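Local atomic coordinates of endo-b-1,4-glucanase (Nasutitermes takasagoensis, PDB entry 1KS8), a protein that probably hydrolyses internal beta-1,4-glucosidic linkages in cellulose and related beta-glucans, as a termite family 9 endoglucanase. Residues 142-153 / 187-198. Sequence-based numbering, arbitrary orientation.
Sequences IDTSRPGSDLAG and FANNYRGKYSDS
Ser149 and Gly193 exchange two hydrogen bonds: Ser149 N gives to Gly193 O at 2.8 Å, and Gly193 N gives back to Ser149 OG. The same hydroxyl donates to Ala188 O (2.8 Å) in the carbonyl plane; with OG beside its own backbone N (chi1 -56°), it bridges a helix end and the following loop. Asp150 OD1 receives Tyr195 N at 2.9 Å through its syn lone pair and Leu151 N on the anti side, 33° out of the carboxylate plane, while OD2 is hydrogen-bonded to Ser208 OG. Replacing Asp150 by an alanine would probably leave Tyr195 N and Leu151 N without this acceptor and break the link to Ser208. The Ser149 and Asp150 bonds join the start of helix 149-165, with Gly148 as N-cap, to the end of helix 171-190 and the chain beyond it, in the (alpha/alpha)6 barrel of family 9 glycosidases; the Asp150 side chain lies about 4 Å from that of Glu214, which binds calcium in a structure of this protein, though no ion is bound in this chain. Farther out, Ser198 OG donates to Pro147 O, and a water links Gly148 N to Tyr191 O while sitting over one face of the Phe187 ring. Ile142 CD1 meets Phe187 CE2, and Thr144 CG2 makes a CH-pi contact over a face of Tyr191. Asp143 OD1 accepts Arg146 N, three residues on, in an Asx motif, and also Ser145 OG.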
ATOM      1  N   ILE A 142     -16.135  12.302   1.537  1.00  8.63           N
ATOM      2  CA  ILE A 142     -17.145  11.817   0.617  1.00  8.99           C
ATOM      3  C   ILE A 142     -18.351  11.601   1.531  1.00 10.15           C
ATOM      4  O   ILE A 142     -18.196  11.382   2.738  1.00  9.89           O
ATOM      5  CB  ILE A 142     -16.761  10.476  -0.080  1.00  8.68           C
ATOM      6  CG1 ILE A 142     -16.293   9.440   0.943  1.00  9.03           C
ATOM      7  CG2 ILE A 142     -15.692  10.729  -1.135  1.00 10.34           C
ATOM      8  CD1 ILE A 142     -16.063   8.058   0.341  1.00  9.36           C
ATOM      9  N   ASP A 143     -19.548  11.712   0.970  1.00 10.52           N
ATOM     10  CA  ASP A 143     -20.775  11.517   1.733  1.00 11.55           C
ATOM     11  C   ASP A 143     -21.881  11.101   0.772  1.00 12.26           C
ATOM     12  O   ASP A 143     -21.608  10.794  -0.384  1.00 11.06           O
ATOM     13  CB  ASP A 143     -21.163  12.793   2.500  1.00 13.03           C
ATOM     14  CG  ASP A 143     -21.150  14.038   1.636  1.00 14.53           C
ATOM     15  OD1 ASP A 143     -21.587  13.969   0.472  1.00 14.93           O
ATOM     16  OD2 ASP A 143     -20.710  15.098   2.134  1.00 18.13           O
ATOM     17  N   THR A 144     -23.126  11.089   1.235  1.00 12.81           N
ATOM     18  CA  THR A 144     -24.222  10.671   0.369  1.00 13.99           C
ATOM     19  C   THR A 144     -24.443  11.552  -0.860  1.00 14.78           C
ATOM     20  O   THR A 144     -24.931  11.072  -1.881  1.00 15.98           O
ATOM     21  CB  THR A 144     -25.548  10.559   1.151  1.00 13.87           C
ATOM     22  OG1 THR A 144     -25.855  11.814   1.770  1.00 15.75           O
ATOM     23  CG2 THR A 144     -25.438   9.477   2.218  1.00 14.13           C
ATOM     24  N   SER A 145     -24.077  12.828  -0.774  1.00 14.56           N
ATOM     25  CA  SER A 145     -24.252  13.740  -1.905  1.00 15.93           C
ATOM     26  C   SER A 145     -23.037  13.728  -2.831  1.00 15.81           C
ATOM     27  O   SER A 145     -23.141  14.042  -4.016  1.00 16.95           O
ATOM     28  CB  SER A 145     -24.504  15.167  -1.405  1.00 17.61           C
ATOM     29  OG  SER A 145     -23.393  15.668  -0.686  1.00 23.16           O
ATOM     30  N   ARG A 146     -21.886  13.363  -2.274  1.00 14.76           N
ATOM     31  CA  ARG A 146     -20.632  13.291  -3.020  1.00 14.40           C
ATOM     32  C   ARG A 146     -20.003  11.955  -2.645  1.00 13.57           C
ATOM     33  O   ARG A 146     -19.130  11.889  -1.783  1.00 11.98           O
ATOM     34  CB  ARG A 146     -19.707  14.434  -2.599  1.00 16.65           C
ATOM     35  CG  ARG A 146     -20.222  15.820  -2.945  1.00 21.74           C
ATOM     36  CD  ARG A 146     -19.373  16.891  -2.276  1.00 27.60           C
ATOM     37  NE  ARG A 146     -19.614  18.219  -2.831  1.00 33.32           N
ATOM     38  CZ  ARG A 146     -19.274  18.585  -4.063  1.00 35.64           C
ATOM     39  NH1 ARG A 146     -18.675  17.720  -4.872  1.00 36.95           N
ATOM     40  NH2 ARG A 146     -19.525  19.817  -4.485  1.00 37.29           N
ATOM     41  N   PRO A 147     -20.438  10.870  -3.302  1.00 12.28           N
ATOM     42  CA  PRO A 147     -19.944   9.514  -3.044  1.00 12.19           C
ATOM     43  C   PRO A 147     -18.521   9.170  -3.475  1.00 10.88           C
ATOM     44  O   PRO A 147     -17.836   9.953  -4.128  1.00 11.05           O
ATOM     45  CB  PRO A 147     -20.981   8.643  -3.744  1.00 13.71           C
ATOM     46  CG  PRO A 147     -21.315   9.456  -4.942  1.00 15.33           C
ATOM     47  CD  PRO A 147     -21.461  10.856  -4.364  1.00 12.82           C
ATOM     48  N   GLY A 148     -18.097   7.974  -3.087  1.00 10.17           N
ATOM     49  CA  GLY A 148     -16.771   7.493  -3.426  1.00 10.36           C
ATOM     50  C   GLY A 148     -16.716   6.005  -3.150  1.00  9.51           C
ATOM     51  O   GLY A 148     -16.117   5.571  -2.165  1.00  9.70           O
ATOM     52  N   SER A 149     -17.350   5.226  -4.024  1.00 10.05           N
ATOM     53  CA  SER A 149     -17.405   3.775  -3.879  1.00  9.78           C
ATOM     54  C   SER A 149     -16.033   3.121  -3.830  1.00  9.49           C
ATOM     55  O   SER A 149     -15.835   2.150  -3.100  1.00  9.78           O
ATOM     56  CB  SER A 149     -18.209   3.159  -5.025  1.00 10.44           C
ATOM     57  OG  SER A 149     -19.508   3.719  -5.085  1.00 11.45           O
ATOM     58  N   ASP A 150     -15.093   3.637  -4.615  1.00  9.30           N
ATOM     59  CA  ASP A 150     -13.754   3.067  -4.620  1.00  9.57           C
ATOM     60  C   ASP A 150     -13.018   3.321  -3.308  1.00  9.10           C
ATOM     61  O   ASP A 150     -12.434   2.402  -2.732  1.00  9.46           O
ATOM     62  CB  ASP A 150     -12.925   3.583  -5.813  1.00  9.65           C
ATOM     63  CG  ASP A 150     -13.183   5.050  -6.148  1.00 10.82           C
ATOM     64  OD1 ASP A 150     -13.849   5.770  -5.377  1.00 10.09           O
ATOM     65  OD2 ASP A 150     -12.690   5.488  -7.211  1.00 13.98           O
ATOM     66  N   LEU A 151     -13.063   4.560  -2.827  1.00  9.14           N
ATOM     67  CA  LEU A 151     -12.403   4.915  -1.575  1.00  9.15           C
ATOM     68  C   LEU A 151     -13.047   4.205  -0.387  1.00  8.72           C
ATOM     69  O   LEU A 151     -12.352   3.614   0.441  1.00  8.98           O
ATOM     70  CB  LEU A 151     -12.467   6.426  -1.359  1.00  9.14           C
ATOM     71  CG  LEU A 151     -11.958   6.952  -0.013  1.00  8.04           C
ATOM     72  CD1 LEU A 151     -10.477   6.645   0.148  1.00  8.84           C
ATOM     73  CD2 LEU A 151     -12.207   8.451   0.061  1.00  9.04           C
ATOM     74  N   ALA A 152     -14.374   4.268  -0.304  1.00  9.61           N
ATOM     75  CA  ALA A 152     -15.096   3.624   0.787  1.00  9.11           C
ATOM     76  C   ALA A 152     -14.921   2.107   0.716  1.00  9.39           C
ATOM     77  O   ALA A 152     -14.773   1.437   1.741  1.00  9.43           O
ATOM     78  CB  ALA A 152     -16.580   3.986   0.720  1.00 10.14           C
ATOM     79  N   GLY A 153     -14.937   1.576  -0.504  1.00  9.05           N
ATOM     80  CA  GLY A 153     -14.772   0.148  -0.696  1.00  9.95           C
ATOM     81  C   GLY A 153     -13.402  -0.364  -0.287  1.00  9.26           C
ATOM     82  O   GLY A 153     -13.294  -1.374   0.407  1.00  8.97           O
ATOM     83  N   PHE A 187     -22.183   1.991   2.482  1.00 10.95           N
ATOM     84  CA  PHE A 187     -22.077   3.343   1.951  1.00 10.71           C
ATOM     85  C   PHE A 187     -21.573   3.279   0.504  1.00 11.27           C
ATOM     86  O   PHE A 187     -22.157   3.883  -0.397  1.00 11.73           O
ATOM     87  CB  PHE A 187     -21.122   4.163   2.836  1.00 11.15           C
ATOM     88  CG  PHE A 187     -20.764   5.520   2.282  1.00 10.96           C
ATOM     89  CD1 PHE A 187     -21.712   6.316   1.647  1.00 12.79           C
ATOM     90  CD2 PHE A 187     -19.471   6.013   2.433  1.00 13.03           C
ATOM     91  CE1 PHE A 187     -21.377   7.582   1.167  1.00 12.53           C
ATOM     92  CE2 PHE A 187     -19.127   7.277   1.959  1.00 12.75           C
ATOM     93  CZ  PHE A 187     -20.082   8.062   1.324  1.00 11.16           C
ATOM     94  N   ALA A 188     -20.499   2.526   0.286  1.00 11.02           N
ATOM     95  CA  ALA A 188     -19.913   2.382  -1.043  1.00 11.05           C
ATOM     96  C   ALA A 188     -20.872   1.766  -2.060  1.00 11.44           C
ATOM     97  O   ALA A 188     -20.932   2.196  -3.210  1.00 10.90           O
ATOM     98  CB  ALA A 188     -18.649   1.536  -0.959  1.00 11.32           C
ATOM     99  N   ASN A 189     -21.623   0.760  -1.632  1.00 11.92           N
ATOM    100  CA  ASN A 189     -22.544   0.074  -2.528  1.00 13.51           C
ATOM    101  C   ASN A 189     -23.866   0.799  -2.770  1.00 13.24           C
ATOM    102  O   ASN A 189     -24.411   0.749  -3.875  1.00 14.15           O
ATOM    103  CB  ASN A 189     -22.812  -1.336  -1.995  1.00 14.39           C
ATOM    104  CG  ASN A 189     -23.454  -2.236  -3.029  1.00 16.42           C
ATOM    105  OD1 ASN A 189     -23.055  -2.242  -4.193  1.00 18.63           O
ATOM    106  ND2 ASN A 189     -24.443  -3.014  -2.606  1.00 19.10           N
ATOM    107  N   ASN A 190     -24.377   1.470  -1.740  1.00 12.90           N
ATOM    108  CA  ASN A 190     -25.649   2.190  -1.833  1.00 14.37           C
ATOM    109  C   ASN A 190     -25.541   3.558  -2.509  1.00 14.05           C
ATOM    110  O   ASN A 190     -26.523   4.074  -3.042  1.00 15.18           O
ATOM    111  CB  ASN A 190     -26.244   2.369  -0.433  1.00 14.49           C
ATOM    112  CG  ASN A 190     -26.645   1.051   0.207  1.00 16.35           C
ATOM    113  OD1 ASN A 190     -26.834   0.973   1.423  1.00 19.51           O
ATOM    114  ND2 ASN A 190     -26.787   0.014  -0.606  1.00 17.81           N
ATOM    115  N   TYR A 191     -24.350   4.144  -2.472  1.00 13.48           N
ATOM    116  CA  TYR A 191     -24.110   5.451  -3.073  1.00 13.52           C
ATOM    117  C   TYR A 191     -22.920   5.319  -4.020  1.00 14.11           C
ATOM    118  O   TYR A 191     -21.764   5.485  -3.621  1.00 12.84           O
ATOM    119  CB  TYR A 191     -23.832   6.475  -1.969  1.00 13.06           C
ATOM    120  CG  TYR A 191     -24.989   6.614  -1.000  1.00 14.21           C
ATOM    121  CD1 TYR A 191     -26.052   7.474  -1.273  1.00 15.90           C
ATOM    122  CD2 TYR A 191     -25.050   5.840   0.159  1.00 14.69           C
ATOM    123  CE1 TYR A 191     -27.151   7.554  -0.416  1.00 17.22           C
ATOM    124  CE2 TYR A 191     -26.144   5.912   1.022  1.00 16.53           C
ATOM    125  CZ  TYR A 191     -27.189   6.769   0.726  1.00 17.01           C
ATOM    126  OH  TYR A 191     -28.278   6.830   1.569  1.00 19.75           O
ATOM    127  N   ARG A 192     -23.225   5.019  -5.280  1.00 15.18           N
ATOM    128  CA  ARG A 192     -22.224   4.804  -6.321  1.00 15.30           C
ATOM    129  C   ARG A 192     -21.590   6.067  -6.905  1.00 14.76           C
ATOM    130  O   ARG A 192     -22.279   7.038  -7.221  1.00 15.64           O
ATOM    131  CB  ARG A 192     -22.845   3.994  -7.466  1.00 15.91           C
ATOM    132  CG  ARG A 192     -23.468   2.659  -7.068  1.00 18.67           C
ATOM    133  CD  ARG A 192     -22.417   1.639  -6.658  1.00 18.54           C
ATOM    134  NE  ARG A 192     -22.994   0.329  -6.357  1.00 19.49           N
ATOM    135  CZ  ARG A 192     -23.422  -0.540  -7.269  1.00 19.71           C
ATOM    136  NH1 ARG A 192     -23.345  -0.249  -8.562  1.00 21.03           N
ATOM    137  NH2 ARG A 192     -23.925  -1.706  -6.888  1.00 19.93           N
ATOM    138  N   GLY A 193     -20.268   6.032  -7.063  1.00 14.02           N
ATOM    139  CA  GLY A 193     -19.555   7.163  -7.629  1.00 13.60           C
ATOM    140  C   GLY A 193     -18.051   7.073  -7.447  1.00 12.47           C
ATOM    141  O   GLY A 193     -17.567   6.328  -6.596  1.00 12.53           O
ATOM    142  N   LYS A 194     -17.311   7.821  -8.262  1.00 12.68           N
ATOM    143  CA  LYS A 194     -15.851   7.852  -8.178  1.00 13.29           C
ATOM    144  C   LYS A 194     -15.483   8.865  -7.099  1.00 11.37           C
ATOM    145  O   LYS A 194     -15.937  10.008  -7.149  1.00 11.11           O
ATOM    146  CB  LYS A 194     -15.245   8.311  -9.505  1.00 15.46           C
ATOM    147  CG  LYS A 194     -15.584   7.446 -10.705  1.00 18.98           C
ATOM    148  CD  LYS A 194     -15.040   8.079 -11.982  1.00 23.31           C
ATOM    149  CE  LYS A 194     -15.405   7.269 -13.213  1.00 25.76           C
ATOM    150  NZ  LYS A 194     -14.921   7.921 -14.461  1.00 28.73           N
ATOM    151  N   TYR A 195     -14.647   8.474  -6.141  1.00 10.67           N
ATOM    152  CA  TYR A 195     -14.288   9.403  -5.077  1.00  9.45           C
ATOM    153  C   TYR A 195     -13.566  10.658  -5.560  1.00  9.90           C
ATOM    154  O   TYR A 195     -13.711  11.716  -4.952  1.00  9.51           O
ATOM    155  CB  TYR A 195     -13.444   8.707  -3.997  1.00  9.09           C
ATOM    156  CG  TYR A 195     -11.945   8.854  -4.170  1.00  8.21           C
ATOM    157  CD1 TYR A 195     -11.254   8.110  -5.123  1.00  8.57           C
ATOM    158  CD2 TYR A 195     -11.222   9.758  -3.390  1.00  8.39           C
ATOM    159  CE1 TYR A 195      -9.880   8.261  -5.299  1.00  8.59           C
ATOM    160  CE2 TYR A 195      -9.848   9.918  -3.556  1.00  8.29           C
ATOM    161  CZ  TYR A 195      -9.184   9.167  -4.511  1.00  7.94           C
ATOM    162  OH  TYR A 195      -7.829   9.325  -4.676  1.00  8.75           O
ATOM    163  N   SER A 196     -12.793  10.558  -6.639  1.00  9.73           N
ATOM    164  CA  SER A 196     -12.074  11.732  -7.125  1.00 10.36           C
ATOM    165  C   SER A 196     -12.965  12.737  -7.852  1.00 11.01           C
ATOM    166  O   SER A 196     -12.500  13.804  -8.255  1.00 11.76           O
ATOM    167  CB  SER A 196     -10.875  11.329  -7.998  1.00 11.95           C
ATOM    168  OG  SER A 196     -11.249  10.535  -9.104  1.00 13.27           O
ATOM    169  N   ASP A 197     -14.240  12.393  -8.022  1.00 11.72           N
ATOM    170  CA  ASP A 197     -15.193  13.315  -8.633  1.00 12.01           C
ATOM    171  C   ASP A 197     -15.788  14.119  -7.474  1.00 12.25           C
ATOM    172  O   ASP A 197     -16.387  15.176  -7.674  1.00 13.49           O
ATOM    173  CB  ASP A 197     -16.315  12.568  -9.367  1.00 13.47           C
ATOM    174  CG  ASP A 197     -15.898  12.080 -10.744  1.00 17.31           C
ATOM    175  OD1 ASP A 197     -14.884  12.572 -11.279  1.00 16.52           O
ATOM    176  OD2 ASP A 197     -16.601  11.209 -11.299  1.00 21.67           O
ATOM    177  N   SER A 198     -15.621  13.597  -6.261  1.00 10.94           N
ATOM    178  CA  SER A 198     -16.112  14.249  -5.049  1.00 10.26           C
ATOM    179  C   SER A 198     -14.961  15.021  -4.404  1.00 10.88           C
ATOM    180  O   SER A 198     -15.064  16.224  -4.165  1.00 13.33           O
ATOM    181  CB  SER A 198     -16.671  13.206  -4.081  1.00 10.78           C
ATOM    182  OG  SER A 198     -17.796  12.554  -4.652  1.00 12.89           O
TER
HETATM  183  O   HOH W   1     -19.769   5.982  -1.717  1.00 10.94           O